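Lipoprotein (Burkholderia cenocepacia, PDB 4QHQ) binds methionine and probably serves as the substrate-binding lipoprotein of an ABC transporter that takes up this amino acid. Local coordinates at residues 56-61 against 198-203; 83-88 against 166-171. All coordinates share one frame; numbering follows the deposited sequence.

Contact 1: 56-61 against 198-203; sequences QHQPYL and ANLIAV. With MET (methionine), chain B.
With CG tucked into the cleft between its backbone N and C (chi1 48°), His57 turns one imidazole face to the thioether of the bound methionine, while Asn199, its CG opposite its own carbonyl carbon (chi1 -77°), passes near His57 CB to reach the ligand's polar end. The ligand SD lies 3.3 Å above the imidazole plane, displaced from the ring centre. Tyr60 receives the methyl CE over one ring face, so two aromatic groups cradle the thioether. Asparagine suits its place because one uncharged amide both accepts and donates: Asn199 OD1 takes the ligand N at 2.8 Å, and Asn199 ND2 gives a fairly straight bond (159°) to the ligand O, also 2.8 Å. Histidine serves twice: His57, the N-cap of the helix, accepts from Tyr60 N at ND1 (3.1 Å), and its NE2 is hydrogen-bonded to Asn110 OD1, which together fix the ring's rotation. The branched end of Leu200 packs against the first turn of the helix, CD1 meeting Leu61 CD2 at 4.2 Å and CD2 touching the amide of Gln58, whose NE2 is hydrogen-bonded to Asp62. The backbones are only loosely joined, Leu200 N to Gln56 O being a weak bond; waters bridge Gln56 NE2 to Leu200 O and Gln58 N to Ala198 O, while Gln56 OE1 is hydrogen-bonded to Asn42. Strand 72-80 pairs with Asn199 and Ile201, and helix 108-120 packs on His57 and Tyr60.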
loop_
_atom_site.group_PDB
_atom_site.type_symbol
_atom_site.label_atom_id
_atom_site.label_comp_id
_atom_site.label_asym_id
_atom_site.label_seq_id
_atom_site.Cartn_x
_atom_site.Cartn_y
_atom_site.Cartn_z
ATOM N N GLN A 56 3.136 -0.087 -5.196
ATOM C CA GLN A 56 3.018 1.176 -4.469
ATOM C C GLN A 56 1.910 2.071 -4.977
ATOM O O GLN A 56 1.389 1.883 -6.069
ATOM C CB GLN A 56 4.339 1.942 -4.572
ATOM C CG GLN A 56 4.549 2.629 -5.919
ATOM C CD GLN A 56 6.003 2.945 -6.184
ATOM O OE1 GLN A 56 6.654 3.639 -5.402
ATOM N NE2 GLN A 56 6.526 2.429 -7.302
ATOM N N HIS A 57 1.548 3.060 -4.161
ATOM C CA HIS A 57 0.659 4.133 -4.605
ATOM C C HIS A 57 1.469 5.387 -4.976
ATOM O O HIS A 57 2.680 5.438 -4.756
ATOM C CB HIS A 57 -0.437 4.409 -3.560
ATOM C CG HIS A 57 0.066 4.547 -2.154
ATOM N ND1 HIS A 57 0.953 5.532 -1.776
ATOM C CD2 HIS A 57 -0.229 3.846 -1.036
ATOM C CE1 HIS A 57 1.192 5.423 -0.477
ATOM N NE2 HIS A 57 0.471 4.417 -0.000
ATOM N N GLN A 58 0.810 6.373 -5.574
ATOM C CA GLN A 58 1.501 7.581 -6.003
ATOM C C GLN A 58 2.145 8.393 -4.867
ATOM O O GLN A 58 3.266 8.885 -5.028
ATOM C CB GLN A 58 0.613 8.464 -6.889
ATOM C CG GLN A 58 1.386 9.591 -7.575
ATOM C CD GLN A 58 2.292 9.109 -8.686
ATOM O OE1 GLN A 58 1.856 8.406 -9.595
ATOM N NE2 GLN A 58 3.565 9.487 -8.616
ATOM N N PRO A 59 1.465 8.531 -3.712
ATOM C CA PRO A 59 2.134 9.247 -2.617
ATOM C C PRO A 59 3.438 8.558 -2.204
ATOM O O PRO A 59 4.425 9.245 -1.922
ATOM C CB PRO A 59 1.081 9.226 -1.502
ATOM C CG PRO A 59 -0.208 9.292 -2.269
ATOM C CD PRO A 59 0.029 8.348 -3.435
ATOM N N TYR A 60 3.467 7.234 -2.211
ATOM C CA TYR A 60 4.707 6.532 -1.890
ATOM C C TYR A 60 5.800 6.804 -2.945
ATOM O O TYR A 60 6.944 7.100 -2.595
ATOM C CB TYR A 60 4.467 5.026 -1.747
ATOM C CG TYR A 60 5.666 4.282 -1.220
ATOM C CD1 TYR A 60 6.627 3.750 -2.079
ATOM C CD2 TYR A 60 5.830 4.090 0.135
ATOM C CE1 TYR A 60 7.725 3.061 -1.577
ATOM C CE2 TYR A 60 6.929 3.411 0.649
ATOM C CZ TYR A 60 7.877 2.896 -0.222
ATOM O OH TYR A 60 8.958 2.228 0.294
ATOM N N LEU A 61 5.447 6.706 -4.223
ATOM C CA LEU A 61 6.401 6.973 -5.297
ATOM C C LEU A 61 6.915 8.406 -5.197
ATOM O O LEU A 61 8.109 8.663 -5.359
ATOM C CB LEU A 61 5.738 6.736 -6.649
ATOM C CG LEU A 61 6.594 6.979 -7.889
ATOM C CD1 LEU A 61 7.892 6.209 -7.774
ATOM C CD2 LEU A 61 5.807 6.545 -9.113
ATOM N N ALA A 198 -4.582 4.712 -4.813
ATOM C CA ALA A 198 -4.578 3.663 -5.831
ATOM C C ALA A 198 -3.155 3.225 -6.106
ATOM O O ALA A 198 -2.251 4.049 -6.217
ATOM C CB ALA A 198 -5.232 4.135 -7.129
ATOM N N ASN A 199 -2.974 1.926 -6.245
ATOM C CA ASN A 199 -1.659 1.392 -6.541
ATOM C C ASN A 199 -1.396 1.469 -8.050
ATOM O O ASN A 199 -2.316 1.716 -8.836
ATOM C CB ASN A 199 -1.541 -0.050 -6.034
ATOM C CG ASN A 199 -1.341 -0.141 -4.536
ATOM O OD1 ASN A 199 -0.683 -1.057 -4.068
ATOM N ND2 ASN A 199 -1.924 0.790 -3.770
ATOM N N LEU A 200 -0.150 1.242 -8.455
ATOM C CA LEU A 200 0.229 1.518 -9.833
ATOM C C LEU A 200 1.383 0.631 -10.291
ATOM O O LEU A 200 2.125 0.040 -9.497
ATOM C CB LEU A 200 0.586 3.008 -9.969
ATOM C CG LEU A 200 1.711 3.563 -9.081
ATOM C CD1 LEU A 200 3.102 3.356 -9.667
ATOM C CD2 LEU A 200 1.542 5.023 -8.779
ATOM N N ILE A 201 1.525 0.540 -11.605
ATOM C CA ILE A 201 2.715 -0.053 -12.204
ATOM C C ILE A 201 3.696 1.068 -12.530
ATOM O O ILE A 201 3.325 2.046 -13.168
ATOM C CB ILE A 201 2.382 -0.835 -13.485
ATOM C CG1 ILE A 201 1.497 -2.034 -13.137
ATOM C CG2 ILE A 201 3.669 -1.295 -14.193
ATOM C CD1 ILE A 201 0.909 -2.730 -14.350
ATOM N N ALA A 202 4.935 0.934 -12.060
ATOM C CA ALA A 202 5.964 1.943 -12.299
ATOM C C ALA A 202 7.013 1.418 -13.263
ATOM O O ALA A 202 7.359 0.232 -13.238
ATOM C CB ALA A 202 6.630 2.360 -10.994
ATOM N N VAL A 203 7.518 2.315 -14.105
ATOM C CA VAL A 203 8.614 2.004 -15.018
ATOM C C VAL A 203 9.601 3.162 -15.038
ATOM O O VAL A 203 9.301 4.258 -14.563
ATOM C CB VAL A 203 8.119 1.761 -16.461
ATOM C CG1 VAL A 203 7.170 0.574 -16.505
ATOM C CG2 VAL A 203 7.474 3.020 -17.043
HETATM N N MET B . -0.377 -2.015 -1.446
HETATM C CA MET B . -0.054 -0.981 -0.462
HETATM C C MET B . -1.280 -0.166 -0.113
HETATM O O MET B . -2.057 0.152 -1.006
HETATM C CB MET B . 1.052 -0.077 -1.018
HETATM C CG MET B . 1.509 1.027 -0.046
HETATM S SD MET B . 2.768 2.099 -0.771
HETATM C CE MET B . 4.159 0.974 -0.916
HETATM O OXT MET B . -1.523 0.159 1.062
HETATM O O HOH W 1 4.601 0.087 -8.151
HETATM O O HOH W 2 -2.041 6.649 -6.095
#

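Contact 2: 83-88 against 166-171; sequences IGVYSK and VDAAVI
Ser87 OG is gripped by three groups: it donates to Asp167 O at 2.6 Å and accepts from the backbone N-H groups of Lys89 and Phe90. The serine closes one end of an antiparallel strand pair, 84-86 with 168-171, inside a mixed sheet of the type II periplasmic-binding-protein fold. A small hydroxyl fits here because it can serve the facing strand and the turn after its own at once; with OG anti to the backbone N (chi1 180°), it points at the carbonyl of Asp167, whose OD2 accepts a hydrogen bond from the backbone N of Lys101. Three backbone bonds hold the pair, among them Tyr86 N to Ala169 O at 2.8 Å and Ile171 N to Gly84 O at 3.0 Å. On one face the non-hydrogen-bonded pair Val85 and Val170 meet, CG2 to CG2 at 3.9 Å, and Val85 CG1 rests on the methyl of Ala168. Ile83 extends this apolar patch by setting CD1 against Val170 CG1, and helix 108-120 covers it through Ala114 and Leu117. The other face carries Tyr86 and Ile171, whose side chains cross at about a right angle; CD1 at the phenol's rim touches Ile171 CB, and Ala176 of helix 173-178 packs on both residues. Having no side chain, Gly84 lets the phenol reach back over the backbone. There a water lying in the plane of the Tyr86 ring joins Tyr86 OH, at 2.7 Å from the water O, to Gly84 N and Ile171 O.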
loop_
_atom_site.group_PDB
_atom_site.type_symbol
_atom_site.label_atom_id
_atom_site.label_comp_id
_atom_site.label_asym_id
_atom_site.label_seq_id
_atom_site.Cartn_x
_atom_site.Cartn_y
_atom_site.Cartn_z
ATOM N N ILE A 83 -6.951 1.240 3.746
ATOM C CA ILE A 83 -6.165 0.783 4.873
ATOM C C ILE A 83 -7.058 0.659 6.104
ATOM O O ILE A 83 -7.978 1.462 6.322
ATOM C CB ILE A 83 -4.946 1.702 5.109
ATOM C CG1 ILE A 83 -3.905 1.021 6.004
ATOM C CG2 ILE A 83 -5.337 3.068 5.604
ATOM C CD1 ILE A 83 -2.522 1.671 5.923
ATOM N N GLY A 84 -6.796 -0.372 6.888
ATOM C CA GLY A 84 -7.614 -0.628 8.060
ATOM C C GLY A 84 -6.880 -0.493 9.371
ATOM O O GLY A 84 -5.631 -0.495 9.423
ATOM N N VAL A 85 -7.674 -0.380 10.431
ATOM C CA VAL A 85 -7.195 -0.441 11.802
ATOM C C VAL A 85 -7.600 -1.803 12.347
ATOM O O VAL A 85 -8.767 -2.220 12.207
ATOM C CB VAL A 85 -7.856 0.644 12.663
ATOM C CG1 VAL A 85 -7.320 0.596 14.079
ATOM C CG2 VAL A 85 -7.623 2.023 12.072
ATOM N N TYR A 86 -6.648 -2.476 12.996
ATOM C CA TYR A 86 -6.835 -3.833 13.490
ATOM C C TYR A 86 -6.526 -3.885 14.967
ATOM O O TYR A 86 -5.731 -3.100 15.471
ATOM C CB TYR A 86 -5.937 -4.829 12.744
ATOM C CG TYR A 86 -6.216 -4.835 11.274
ATOM C CD1 TYR A 86 -5.594 -3.931 10.435
ATOM C CD2 TYR A 86 -7.161 -5.698 10.736
ATOM C CE1 TYR A 86 -5.879 -3.897 9.081
ATOM C CE2 TYR A 86 -7.460 -5.675 9.402
ATOM C CZ TYR A 86 -6.805 -4.782 8.573
ATOM O OH TYR A 86 -7.110 -4.766 7.236
ATOM N N SER A 87 -7.183 -4.805 15.661
ATOM C CA SER A 87 -6.966 -4.977 17.085
ATOM C C SER A 87 -7.321 -6.385 17.498
ATOM O O SER A 87 -8.309 -6.954 17.039
ATOM C CB SER A 87 -7.793 -3.975 17.879
ATOM O OG SER A 87 -7.584 -4.157 19.272
ATOM N N LYS A 88 -6.508 -6.939 18.386
ATOM C CA LYS A 88 -6.800 -8.227 18.990
ATOM C C LYS A 88 -7.465 -8.031 20.333
ATOM O O LYS A 88 -7.780 -9.008 21.002
ATOM C CB LYS A 88 -5.507 -9.015 19.217
ATOM C CG LYS A 88 -4.792 -9.429 17.951
ATOM C CD LYS A 88 -5.633 -10.387 17.134
ATOM C CE LYS A 88 -4.946 -10.732 15.822
ATOM N NZ LYS A 88 -5.867 -11.424 14.873
ATOM N N VAL A 166 0.049 -4.422 21.170
ATOM C CA VAL A 166 -0.497 -3.070 21.066
ATOM C C VAL A 166 -2.010 -3.143 21.163
ATOM O O VAL A 166 -2.604 -4.218 21.054
ATOM C CB VAL A 166 -0.121 -2.368 19.735
ATOM C CG1 VAL A 166 1.390 -2.211 19.606
ATOM C CG2 VAL A 166 -0.681 -3.130 18.549
ATOM N N ASP A 167 -2.639 -1.996 21.373
ATOM C CA ASP A 167 -4.092 -1.977 21.466
ATOM C C ASP A 167 -4.781 -1.870 20.108
ATOM O O ASP A 167 -5.908 -2.338 19.946
ATOM C CB ASP A 167 -4.536 -0.896 22.442
ATOM C CG ASP A 167 -3.985 -1.141 23.818
ATOM O OD1 ASP A 167 -4.141 -2.283 24.295
ATOM O OD2 ASP A 167 -3.358 -0.228 24.395
ATOM N N ALA A 168 -4.092 -1.284 19.131
ATOM C CA ALA A 168 -4.563 -1.281 17.757
ATOM C C ALA A 168 -3.395 -0.932 16.848
ATOM O O ALA A 168 -2.411 -0.340 17.284
ATOM C CB ALA A 168 -5.710 -0.292 17.564
ATOM N N ALA A 169 -3.509 -1.298 15.579
ATOM C CA ALA A 169 -2.495 -0.934 14.596
ATOM C C ALA A 169 -3.151 -0.611 13.273
ATOM O O ALA A 169 -4.142 -1.230 12.905
ATOM C CB ALA A 169 -1.493 -2.061 14.406
ATOM N N VAL A 170 -2.592 0.363 12.570
ATOM C CA VAL A 170 -3.036 0.668 11.214
ATOM C C VAL A 170 -2.094 -0.084 10.276
ATOM O O VAL A 170 -0.875 0.132 10.312
ATOM C CB VAL A 170 -2.988 2.171 10.924
ATOM C CG1 VAL A 170 -3.466 2.435 9.488
ATOM C CG2 VAL A 170 -3.833 2.941 11.931
ATOM N N ILE A 171 -2.646 -0.989 9.471
ATOM C CA ILE A 171 -1.829 -1.935 8.703
ATOM C C ILE A 171 -2.224 -1.945 7.239
ATOM O O ILE A 171 -3.402 -2.095 6.910
ATOM C CB ILE A 171 -1.964 -3.378 9.249
ATOM C CG1 ILE A 171 -1.695 -3.422 10.757
ATOM C CG2 ILE A 171 -1.024 -4.346 8.520
ATOM C CD1 ILE A 171 -1.776 -4.828 11.343
HETATM O O HOH W 3 -5.697 -2.948 5.820
HETATM O O HOH W 4 -4.089 -5.481 19.070
#

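Contact 1 and contact 2 belong to different lobes of the binding protein, the first in the six-stranded sheet and the second in the five-stranded one. Their centres lie 23 Å apart and their nearest atoms about 7 Å, so the two do not meet directly. Methionine sits between the lobes: contact 1 supplies four of its pocket residues, whereas in contact 2 the side chain of Ile83 comes to about 5 Å from the ligand. Helix 108-120 relates the two, since its Arg113 touches both His57 and Ile83 and also bonds the ligand. Along the chain, both segments of contact 2 fall between those of contact 1, consistent with a chain that crosses from one lobe and returns.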